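Local coordinates for protein response regulator aspartate phosphatase F (Bacillus subtilis, PDB 4I9E) that binds the DNA-binding domain of the transcription factor ComA and blocks its attachment to DNA, thereby restraining the development of genetic competence, at residues N17-Y22 / S56-R61; L101-N106 / S131-V136. All blocks are in the same frame, centred on the assembly; numbering follows the deposited sequence.

Overall arrangement
Contact 1 (17-22 / 56-61) joins helices 10-25 and 50-69, the first and last of the small N-terminal three-helix bundle. Contact 2 (101-106 / 131-136) comes later in the chain and ties helix 95-115 to the loop between helices 119-130 and 139-155, in the region of the first predicted TPR. Their centres lie about 14 Å apart, and they touch directly: Leu-101 rests on Leu-57 and Arg-61, while Phe-105 packs against Tyr-20. Helix 95-115 therefore shows one side to the bundle and another to the loop 131-136, so that the ComA-binding bundle and the start of the PhrF-binding TPR domain are in contact here.

Contact 1. Residues N17-Y22 / S56-R61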
loop_
_atom_site.group_PDB
_atom_site.type_symbol
_atom_site.label_atom_id
_atom_site.label_comp_id
_atom_site.label_asym_id
_atom_site.label_seq_id
_atom_site.Cartn_x
_atom_site.Cartn_y
_atom_site.Cartn_z
ATOM N N ASN A 17 -4.791 -25.133 -11.695
ATOM C CA ASN A 17 -4.773 -25.414 -10.237
ATOM C C ASN A 17 -5.793 -26.431 -9.836
ATOM O O ASN A 17 -5.514 -27.297 -9.000
ATOM C CB ASN A 17 -5.000 -24.168 -9.383
ATOM C CG ASN A 17 -3.905 -23.053 -9.571
ATOM O OD1 ASN A 17 -4.087 -21.956 -9.045
ATOM N ND2 ASN A 17 -2.805 -23.326 -10.295
ATOM N N GLU A 18 -7.002 -26.322 -10.420
ATOM C CA GLU A 18 -8.028 -27.300 -10.145
ATOM C C GLU A 18 -7.668 -28.700 -10.656
ATOM O O GLU A 18 -7.833 -29.689 -9.928
ATOM C CB GLU A 18 -9.446 -26.782 -10.462
ATOM C CG GLU A 18 -9.889 -26.878 -11.850
ATOM C CD GLU A 18 -11.323 -26.300 -12.066
ATOM O OE1 GLU A 18 -11.510 -25.040 -12.089
ATOM O OE2 GLU A 18 -12.251 -27.156 -12.203
ATOM N N TRP A 19 -7.111 -28.760 -11.866
ATOM C CA TRP A 19 -6.554 -29.981 -12.456
ATOM C C TRP A 19 -5.562 -30.626 -11.487
ATOM O O TRP A 19 -5.658 -31.838 -11.198
ATOM C CB TRP A 19 -5.899 -29.630 -13.821
ATOM C CG TRP A 19 -5.202 -30.745 -14.550
ATOM C CD1 TRP A 19 -5.413 -32.077 -14.377
ATOM C CD2 TRP A 19 -4.261 -30.628 -15.633
ATOM N NE1 TRP A 19 -4.631 -32.804 -15.219
ATOM C CE2 TRP A 19 -3.897 -31.942 -16.008
ATOM C CE3 TRP A 19 -3.635 -29.545 -16.280
ATOM C CZ2 TRP A 19 -2.930 -32.216 -17.029
ATOM C CZ3 TRP A 19 -2.691 -29.823 -17.306
ATOM C CH2 TRP A 19 -2.349 -31.152 -17.646
ATOM N N TYR A 20 -4.626 -29.825 -10.959
ATOM C CA TYR A 20 -3.719 -30.288 -9.915
ATOM C C TYR A 20 -4.391 -30.851 -8.694
ATOM O O TYR A 20 -3.940 -31.865 -8.148
ATOM C CB TYR A 20 -2.787 -29.175 -9.484
ATOM C CG TYR A 20 -1.595 -29.666 -8.657
ATOM C CD1 TYR A 20 -1.039 -30.934 -8.868
ATOM C CD2 TYR A 20 -1.005 -28.840 -7.672
ATOM C CE1 TYR A 20 0.075 -31.356 -8.122
ATOM C CE2 TYR A 20 0.067 -29.258 -6.921
ATOM C CZ TYR A 20 0.613 -30.511 -7.144
ATOM O OH TYR A 20 1.701 -30.920 -6.413
ATOM N N MET A 21 -5.450 -30.181 -8.223
ATOM C CA MET A 21 -6.245 -30.701 -7.130
ATOM C C MET A 21 -6.853 -32.074 -7.482
ATOM O O MET A 21 -6.900 -32.955 -6.650
ATOM C CB MET A 21 -7.340 -29.720 -6.730
ATOM C CG MET A 21 -6.845 -28.432 -6.075
ATOM S SD MET A 21 -5.538 -28.697 -4.824
ATOM C CE MET A 21 -6.513 -29.315 -3.454
ATOM N N TYR A 22 -7.291 -32.276 -8.724
ATOM C CA TYR A 22 -7.858 -33.540 -9.095
ATOM C C TYR A 22 -6.787 -34.591 -9.228
ATOM O O TYR A 22 -7.041 -35.758 -9.015
ATOM C CB TYR A 22 -8.598 -33.403 -10.411
ATOM C CG TYR A 22 -9.725 -32.403 -10.366
ATOM C CD1 TYR A 22 -10.216 -31.956 -9.149
ATOM C CD2 TYR A 22 -10.314 -31.916 -11.538
ATOM C CE1 TYR A 22 -11.242 -31.013 -9.075
ATOM C CE2 TYR A 22 -11.350 -30.988 -11.469
ATOM C CZ TYR A 22 -11.825 -30.563 -10.214
ATOM O OH TYR A 22 -12.866 -29.626 -10.083
ATOM N N SER A 56 2.864 -27.530 -18.998
ATOM C CA SER A 56 3.834 -28.598 -19.263
ATOM C C SER A 56 4.150 -29.376 -18.029
ATOM O O SER A 56 4.247 -30.622 -18.077
ATOM C CB SER A 56 5.193 -28.042 -19.718
ATOM O OG SER A 56 5.123 -27.849 -21.076
ATOM N N LEU A 57 4.416 -28.634 -16.960
ATOM C CA LEU A 57 4.726 -29.259 -15.691
ATOM C C LEU A 57 3.586 -30.127 -15.199
ATOM O O LEU A 57 3.866 -31.259 -14.762
ATOM C CB LEU A 57 5.124 -28.211 -14.644
ATOM C CG LEU A 57 6.430 -27.461 -15.042
ATOM C CD1 LEU A 57 6.578 -26.244 -14.245
ATOM C CD2 LEU A 57 7.669 -28.380 -14.863
ATOM N N MET A 58 2.319 -29.639 -15.283
ATOM C CA MET A 58 1.137 -30.397 -14.817
ATOM C C MET A 58 0.867 -31.566 -15.711
ATOM O O MET A 58 0.338 -32.573 -15.264
ATOM C CB MET A 58 -0.148 -29.562 -14.781
ATOM C CG MET A 58 -0.427 -28.947 -13.493
ATOM S SD MET A 58 -0.610 -30.106 -12.172
ATOM C CE MET A 58 -2.026 -30.812 -12.888
ATOM N N GLU A 59 1.178 -31.412 -16.983
ATOM C CA GLU A 59 1.137 -32.526 -17.956
ATOM C C GLU A 59 2.035 -33.679 -17.489
ATOM O O GLU A 59 1.585 -34.839 -17.297
ATOM C CB GLU A 59 1.467 -32.032 -19.370
ATOM C CG GLU A 59 1.638 -33.084 -20.433
ATOM C CD GLU A 59 0.403 -33.947 -20.631
ATOM O OE1 GLU A 59 0.468 -35.034 -21.299
ATOM O OE2 GLU A 59 -0.648 -33.516 -20.107
ATOM N N PHE A 60 3.274 -33.336 -17.222
ATOM C CA PHE A 60 4.241 -34.261 -16.650
ATOM C C PHE A 60 3.793 -34.827 -15.273
ATOM O O PHE A 60 3.893 -36.024 -15.018
ATOM C CB PHE A 60 5.612 -33.534 -16.572
ATOM C CG PHE A 60 6.695 -34.390 -16.058
ATOM C CD1 PHE A 60 7.573 -35.010 -16.935
ATOM C CD2 PHE A 60 6.830 -34.618 -14.696
ATOM C CE1 PHE A 60 8.573 -35.864 -16.444
ATOM C CE2 PHE A 60 7.817 -35.474 -14.200
ATOM C CZ PHE A 60 8.679 -36.100 -15.060
ATOM N N ARG A 61 3.303 -33.981 -14.380
ATOM C CA ARG A 61 2.697 -34.457 -13.128
ATOM C C ARG A 61 1.408 -35.379 -13.266
ATOM O O ARG A 61 1.120 -36.262 -12.435
ATOM C CB ARG A 61 2.450 -33.271 -12.221
ATOM C CG ARG A 61 1.895 -33.592 -10.867
ATOM C CD ARG A 61 2.881 -34.427 -10.020
ATOM N NE ARG A 61 2.262 -34.789 -8.743
ATOM C CZ ARG A 61 1.360 -35.736 -8.595
ATOM N NH1 ARG A 61 0.944 -36.449 -9.661
ATOM N NH2 ARG A 61 0.860 -35.955 -7.389
#
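Met-58 reaches from helix 50-69 into the angle between Trp-19 and Tyr-20, and its CB, SD and CE all meet one or other of these residues. Its CB lies 3.6 Å from CZ3 of Trp-19, against the six-membered part of the indole. Bends at chi2 and chi3 then curl the chain back, bringing SD against Tyr-20, 3.4 Å from CD1 of that ring. The sulfur stands 4.3 Å from the Tyr-20 ring centroid, an oblique Met-aromatic contact, with the side chains crossing at about a right angle. The tip, CE, closes on the opposite helix itself, 3.4 Å from the backbone N of Tyr-20. The same CE of Met-58 lies over the face of the five-membered ring of Trp-19, a CH-pi contact 3.6 Å from the centroid and 14° off the normal.

The two helices run nearly parallel, their short segments 13° apart with axes 10.6 Å from each other, and are the first and third members of the N-terminal three-helix bundle, which contributes to the ComA-binding surface. The remaining helix of the bundle, 28-42, touches Trp-19 through Arg-35, and the rings of Tyr-55 and His-62 also meet the indole.

With its CG opposite the backbone N (chi1 177°), Trp-19 carries its benzo end past Met-58 to the adjoining residue, where CH2 of Trp-19 comes 3.6 Å from N of Glu-59. The OE2 of Glu-59 sits in the ring plane at the indole edge, while its OE1 forms a salt bridge with Arg-35. Beyond Met-58, Arg-61 crosses Tyr-20 at about a right angle, CG 4.0 Å from CE1 of the tyrosine. The guanidinium plane stands almost perpendicular to the phenol ring, and NE is buried here without a polar partner in the model.

Contact 2. Residues L101-N106 / S131-V136; sequences LEYYFN and SKLIFV
OE2 of Glu-102 receives NZ of Lys-132 at 3.3 Å, a weak hydrogen bond within a salt bridge. The lysine CE comes equally close to that oxygen, so the carboxylate meets the last methylene as well as the ammonium, and the two side chains meet at a slant. Lys-132 is bent at chi2 (-80°), which brings its chain back along helix 95-115; CD passes CB of Glu-102, and its own CB packs 3.7 Å from CB of Tyr-103. Here the backbones are near one another, the CA atoms of Tyr-103 and Lys-132 being 5.1 Å apart. A serine in place of Lys-132 would probably leave the Glu-102 carboxylate without this positive mate and uncover CB of Glu-102, where the aliphatic chain now lies.

The contact lies largely in the first predicted tetratricopeptide repeat and fastens the loop after helix 119-130 onto helix 95-115, before helix 139-155 begins. Ala-129 of helix 119-130 also touches Tyr-103, while Leu-133 packs on Phe-145 and Phe-146 of helix 139-155.

Tyr-103 carries the apolar half. Its first torsion, 162°, swings the ring away from the backbone N and toward the loop, where CG2 of Val-136 sits over one face, 3.7 Å from the ring centroid and 15° off the normal. This CH-pi contact is displaced toward the CD2 side, the methyl lying 3.6 Å from CD2 of Tyr-103. From another part of the loop Leu-133 adds CD2, which approaches CE1 of Tyr-103 obliquely at 3.9 Å.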
loop_
_atom_site.group_PDB
_atom_site.type_symbol
_atom_site.label_atom_id
_atom_site.label_comp_id
_atom_site.label_asym_id
_atom_site.label_seq_id
_atom_site.Cartn_x
_atom_site.Cartn_y
_atom_site.Cartn_z
ATOM N N LEU A 101 5.594 -26.560 -8.858
ATOM C CA LEU A 101 4.140 -26.558 -9.058
ATOM C C LEU A 101 3.491 -25.777 -7.965
ATOM O O LEU A 101 2.534 -25.067 -8.242
ATOM C CB LEU A 101 3.521 -27.990 -9.043
ATOM C CG LEU A 101 3.891 -28.924 -10.201
ATOM C CD1 LEU A 101 3.337 -30.267 -10.033
ATOM C CD2 LEU A 101 3.586 -28.375 -11.540
ATOM N N GLU A 102 3.967 -25.928 -6.729
ATOM C CA GLU A 102 3.504 -25.116 -5.610
ATOM C C GLU A 102 3.721 -23.584 -5.791
ATOM O O GLU A 102 2.928 -22.758 -5.307
ATOM C CB GLU A 102 4.181 -25.587 -4.356
ATOM C CG GLU A 102 3.262 -25.742 -3.167
ATOM C CD GLU A 102 3.862 -26.663 -2.088
ATOM O OE1 GLU A 102 3.963 -27.906 -2.333
ATOM O OE2 GLU A 102 4.198 -26.130 -0.981
ATOM N N TYR A 103 4.771 -23.226 -6.521
ATOM C CA TYR A 103 5.051 -21.872 -6.903
ATOM C C TYR A 103 3.981 -21.301 -7.821
ATOM O O TYR A 103 3.420 -20.233 -7.561
ATOM C CB TYR A 103 6.439 -21.784 -7.606
ATOM C CG TYR A 103 6.552 -20.519 -8.381
ATOM C CD1 TYR A 103 6.622 -19.277 -7.714
ATOM C CD2 TYR A 103 6.563 -20.523 -9.768
ATOM C CE1 TYR A 103 6.675 -18.093 -8.430
ATOM C CE2 TYR A 103 6.609 -19.333 -10.489
ATOM C CZ TYR A 103 6.670 -18.128 -9.798
ATOM O OH TYR A 103 6.734 -16.927 -10.483
ATOM N N TYR A 104 3.746 -21.988 -8.923
ATOM C CA TYR A 104 2.771 -21.598 -9.926
ATOM C C TYR A 104 1.335 -21.690 -9.407
ATOM O O TYR A 104 0.480 -20.846 -9.747
ATOM C CB TYR A 104 2.900 -22.571 -11.094
ATOM C CG TYR A 104 3.987 -22.201 -12.078
ATOM C CD1 TYR A 104 3.872 -21.055 -12.850
ATOM C CD2 TYR A 104 5.112 -22.984 -12.239
ATOM C CE1 TYR A 104 4.852 -20.700 -13.763
ATOM C CE2 TYR A 104 6.073 -22.641 -13.192
ATOM C CZ TYR A 104 5.929 -21.491 -13.914
ATOM O OH TYR A 104 6.842 -21.109 -14.808
ATOM N N PHE A 105 1.066 -22.713 -8.601
ATOM C CA PHE A 105 -0.252 -22.880 -8.048
ATOM C C PHE A 105 -0.683 -21.626 -7.220
ATOM O O PHE A 105 -1.776 -21.084 -7.374
ATOM C CB PHE A 105 -0.314 -24.188 -7.223
ATOM C CG PHE A 105 -1.643 -24.453 -6.592
ATOM C CD1 PHE A 105 -2.514 -25.414 -7.127
ATOM C CD2 PHE A 105 -2.011 -23.819 -5.433
ATOM C CE1 PHE A 105 -3.726 -25.680 -6.550
ATOM C CE2 PHE A 105 -3.246 -24.052 -4.813
ATOM C CZ PHE A 105 -4.116 -25.000 -5.358
ATOM N N ASN A 106 0.178 -21.217 -6.305
ATOM C CA ASN A 106 -0.056 -20.055 -5.473
ATOM C C ASN A 106 -0.070 -18.778 -6.274
ATOM O O ASN A 106 -0.884 -17.881 -6.031
ATOM C CB ASN A 106 1.019 -19.998 -4.418
ATOM C CG ASN A 106 0.849 -21.102 -3.395
ATOM O OD1 ASN A 106 1.631 -22.075 -3.356
ATOM N ND2 ASN A 106 -0.147 -20.970 -2.567
ATOM N N SER A 131 7.818 -17.585 -1.519
ATOM C CA SER A 131 8.560 -18.666 -0.803
ATOM C C SER A 131 9.089 -19.805 -1.617
ATOM O O SER A 131 9.846 -20.581 -1.068
ATOM C CB SER A 131 7.682 -19.360 0.233
ATOM O OG SER A 131 6.935 -18.406 0.937
ATOM N N LYS A 132 8.649 -19.945 -2.864
ATOM C CA LYS A 132 8.895 -21.123 -3.676
ATOM C C LYS A 132 9.673 -20.709 -4.885
ATOM O O LYS A 132 9.794 -21.432 -5.854
ATOM C CB LYS A 132 7.564 -21.764 -4.129
ATOM C CG LYS A 132 6.600 -22.102 -3.014
ATOM C CD LYS A 132 7.012 -23.450 -2.341
ATOM C CE LYS A 132 6.306 -23.653 -1.029
ATOM N NZ LYS A 132 7.038 -24.687 -0.277
ATOM N N LEU A 133 10.160 -19.491 -4.843
ATOM C CA LEU A 133 11.058 -18.960 -5.853
ATOM C C LEU A 133 12.419 -19.638 -5.837
ATOM O O LEU A 133 13.086 -19.689 -6.864
ATOM C CB LEU A 133 11.207 -17.466 -5.657
ATOM C CG LEU A 133 10.266 -16.509 -6.370
ATOM C CD1 LEU A 133 10.879 -15.177 -6.108
ATOM C CD2 LEU A 133 10.247 -16.744 -7.851
ATOM N N ILE A 134 12.822 -20.174 -4.692
ATOM C CA ILE A 134 13.924 -21.138 -4.652
ATOM C C ILE A 134 13.800 -22.292 -5.687
ATOM O O ILE A 134 14.812 -22.715 -6.277
ATOM C CB ILE A 134 14.072 -21.735 -3.251
ATOM C CG1 ILE A 134 12.712 -21.995 -2.603
ATOM C CG2 ILE A 134 14.828 -20.757 -2.337
ATOM C CD1 ILE A 134 12.774 -23.044 -1.408
ATOM N N PHE A 135 12.564 -22.767 -5.921
ATOM C CA PHE A 135 12.264 -23.782 -6.939
ATOM C C PHE A 135 12.312 -23.267 -8.364
ATOM O O PHE A 135 12.327 -24.044 -9.305
ATOM C CB PHE A 135 10.942 -24.469 -6.639
ATOM C CG PHE A 135 10.958 -25.223 -5.358
ATOM C CD1 PHE A 135 11.632 -26.435 -5.265
ATOM C CD2 PHE A 135 10.370 -24.697 -4.240
ATOM C CE1 PHE A 135 11.693 -27.117 -4.073
ATOM C CE2 PHE A 135 10.399 -25.384 -3.035
ATOM C CZ PHE A 135 11.063 -26.611 -2.943
ATOM N N VAL A 136 12.394 -21.950 -8.513
ATOM C CA VAL A 136 12.478 -21.305 -9.825
ATOM C C VAL A 136 13.956 -20.953 -10.027
ATOM O O VAL A 136 14.482 -19.960 -9.446
ATOM C CB VAL A 136 11.560 -20.032 -9.919
ATOM C CG1 VAL A 136 11.591 -19.434 -11.322
ATOM C CG2 VAL A 136 10.139 -20.356 -9.482
#